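Local coordinates for BpsB (PgaB), Poly-beta-1,6-N-acetyl-D-glucosamine N-deacetylase (Bordetella bronchiseptica RB50, PDB 5BU6), which removes acetyl groups from poly-beta-1,6-N-acetyl-D-glucosamine as a family 4 carbohydrate esterase and is required for biofilm formation, at residues N56-S59 with M60-I64. The protein carries 5 engineered substitutions. Sequence-based numbering, arbitrary orientation.
With EDO (1,2-ethanediol), chain J.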
loop_
_atom_site.group_PDB
_atom_site.type_symbol
_atom_site.label_atom_id
_atom_site.label_comp_id
_atom_site.label_asym_id
_atom_site.label_seq_id
_atom_site.Cartn_x
_atom_site.Cartn_y
_atom_site.Cartn_z
ATOM N N ASN A 56 3.173 19.960 3.202
ATOM C CA ASN A 56 1.884 20.106 2.538
ATOM C C ASN A 56 1.433 18.783 1.949
ATOM O O ASN A 56 1.877 18.403 0.873
ATOM C CB ASN A 56 1.971 21.174 1.438
ATOM C CG ASN A 56 2.061 22.566 1.995
ATOM O OD1 ASN A 56 1.148 23.029 2.679
ATOM N ND2 ASN A 56 3.157 23.253 1.704
ATOM N N PRO A 57 0.572 18.053 2.670
ATOM C CA PRO A 57 0.072 16.787 2.135
ATOM C C PRO A 57 -0.663 16.968 0.803
ATOM O O PRO A 57 -1.482 17.867 0.658
ATOM C CB PRO A 57 -0.862 16.285 3.237
ATOM C CG PRO A 57 -0.262 16.908 4.517
ATOM C CD PRO A 57 0.148 18.280 4.061
ATOM N N ILE A 58 -0.330 16.112 -0.153
ATOM C CA ILE A 58 -0.868 16.156 -1.522
ATOM C C ILE A 58 -1.639 14.864 -1.851
ATOM O O ILE A 58 -1.511 13.850 -1.151
ATOM C CB ILE A 58 0.273 16.330 -2.568
ATOM C CG1 ILE A 58 1.186 15.089 -2.540
ATOM C CG2 ILE A 58 1.040 17.630 -2.335
ATOM C CD1 ILE A 58 2.424 15.169 -3.390
ATOM N N SER A 59 -2.442 14.887 -2.914
ATOM C CA SER A 59 -3.105 13.657 -3.370
ATOM C C SER A 59 -2.299 13.007 -4.490
ATOM O O SER A 59 -1.425 13.634 -5.081
ATOM C CB SER A 59 -4.501 13.957 -3.886
ATOM O OG SER A 59 -4.394 14.885 -4.969
ATOM N N MET A 60 -2.636 11.767 -4.830
ATOM C CA MET A 60 -2.036 11.136 -6.006
ATOM C C MET A 60 -2.402 11.873 -7.297
ATOM O O MET A 60 -1.608 11.939 -8.239
ATOM C CB MET A 60 -2.466 9.671 -6.116
ATOM C CG MET A 60 -1.718 8.924 -7.221
ATOM S SD MET A 60 -0.527 7.765 -6.542
ATOM C CE MET A 60 -1.621 6.659 -5.653
ATOM N N GLN A 61 -3.616 12.411 -7.351
ATOM C CA GLN A 61 -4.016 13.199 -8.512
ATOM C C GLN A 61 -3.086 14.411 -8.697
ATOM O O GLN A 61 -2.755 14.812 -9.824
ATOM C CB GLN A 61 -5.461 13.662 -8.381
ATOM C CG GLN A 61 -5.957 14.379 -9.625
ATOM C CD GLN A 61 -5.987 13.452 -10.837
ATOM O OE1 GLN A 61 -6.566 12.372 -10.781
ATOM N NE2 GLN A 61 -5.347 13.869 -11.929
ATOM N N GLN A 62 -2.689 15.019 -7.581
ATOM C CA GLN A 62 -1.768 16.149 -7.638
ATOM C C GLN A 62 -0.400 15.723 -8.160
ATOM O O GLN A 62 0.227 16.454 -8.944
ATOM C CB GLN A 62 -1.629 16.799 -6.265
ATOM C CG GLN A 62 -2.738 17.792 -5.946
ATOM C CD GLN A 62 -2.604 18.342 -4.541
ATOM O OE1 GLN A 62 -2.844 17.635 -3.566
ATOM N NE2 GLN A 62 -2.185 19.586 -4.433
ATOM N N ILE A 63 0.058 14.540 -7.758
ATOM C CA ILE A 63 1.336 14.038 -8.272
ATOM C C ILE A 63 1.256 13.869 -9.792
ATOM O O ILE A 63 2.126 14.321 -10.525
ATOM C CB ILE A 63 1.732 12.698 -7.643
ATOM C CG1 ILE A 63 2.127 12.899 -6.180
ATOM C CG2 ILE A 63 2.886 12.061 -8.428
ATOM C CD1 ILE A 63 2.104 11.602 -5.335
ATOM N N ILE A 64 0.205 13.203 -10.245
ATOM C CA ILE A 64 0.012 12.949 -11.666
ATOM C C ILE A 64 -0.030 14.255 -12.453
ATOM O O ILE A 64 0.608 14.384 -13.486
ATOM C CB ILE A 64 -1.271 12.147 -11.889
ATOM C CG1 ILE A 64 -1.154 10.786 -11.192
ATOM C CG2 ILE A 64 -1.537 11.959 -13.343
ATOM C CD1 ILE A 64 -2.477 10.069 -11.035
HETATM C C1 EDO J . -7.937 11.609 -4.384
HETATM O O1 EDO J . -7.300 12.101 -3.199
HETATM C C2 EDO J . -7.188 12.122 -5.617
HETATM O O2 EDO J . -5.946 11.426 -5.819
#
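S59 and Q62 grip each other reciprocally at the start of helix 60-67, a worked example of how a helix settles the amide groups of its first turn. S59 is the N-cap. With chi1 at 59°, its OG is tucked between its own backbone N and carbonyl carbon and faces the opening turn, where it accepts the backbone N-H of Q62 (OG to N 3.1 Å). Q62 returns the bond with its side chain: CG lies beside the Q62 backbone N and the chain runs extended beyond it, back across the cap, until OE1 accepts the N-H of S59 (OE1 to N 2.9 Å). That donor approaches OE1 at a C=O...N angle of 135° and tilted 25° from the carbonyl plane. The same OE1 rests against I58, 3.2 Å from its CA. The main chain adds the first helical bond, I63 N to S59 O at 3.2 Å. Beside the cap, I58 CD1 packs on I63 CG1 (3.6 Å), the two side chains crossing at about a right angle, while I58 also touches P77 and I63 touches L79 of strand 77-83. An ethanediol, probably from the crystallisation liquor, accepts the Q61 N-H through O2 (3.0 Å). Together the two reciprocal bonds form a capping box, here marking the turn from strand 56-57 into the helix of a beta-alpha-beta unit completed by the parallel strand 77-83.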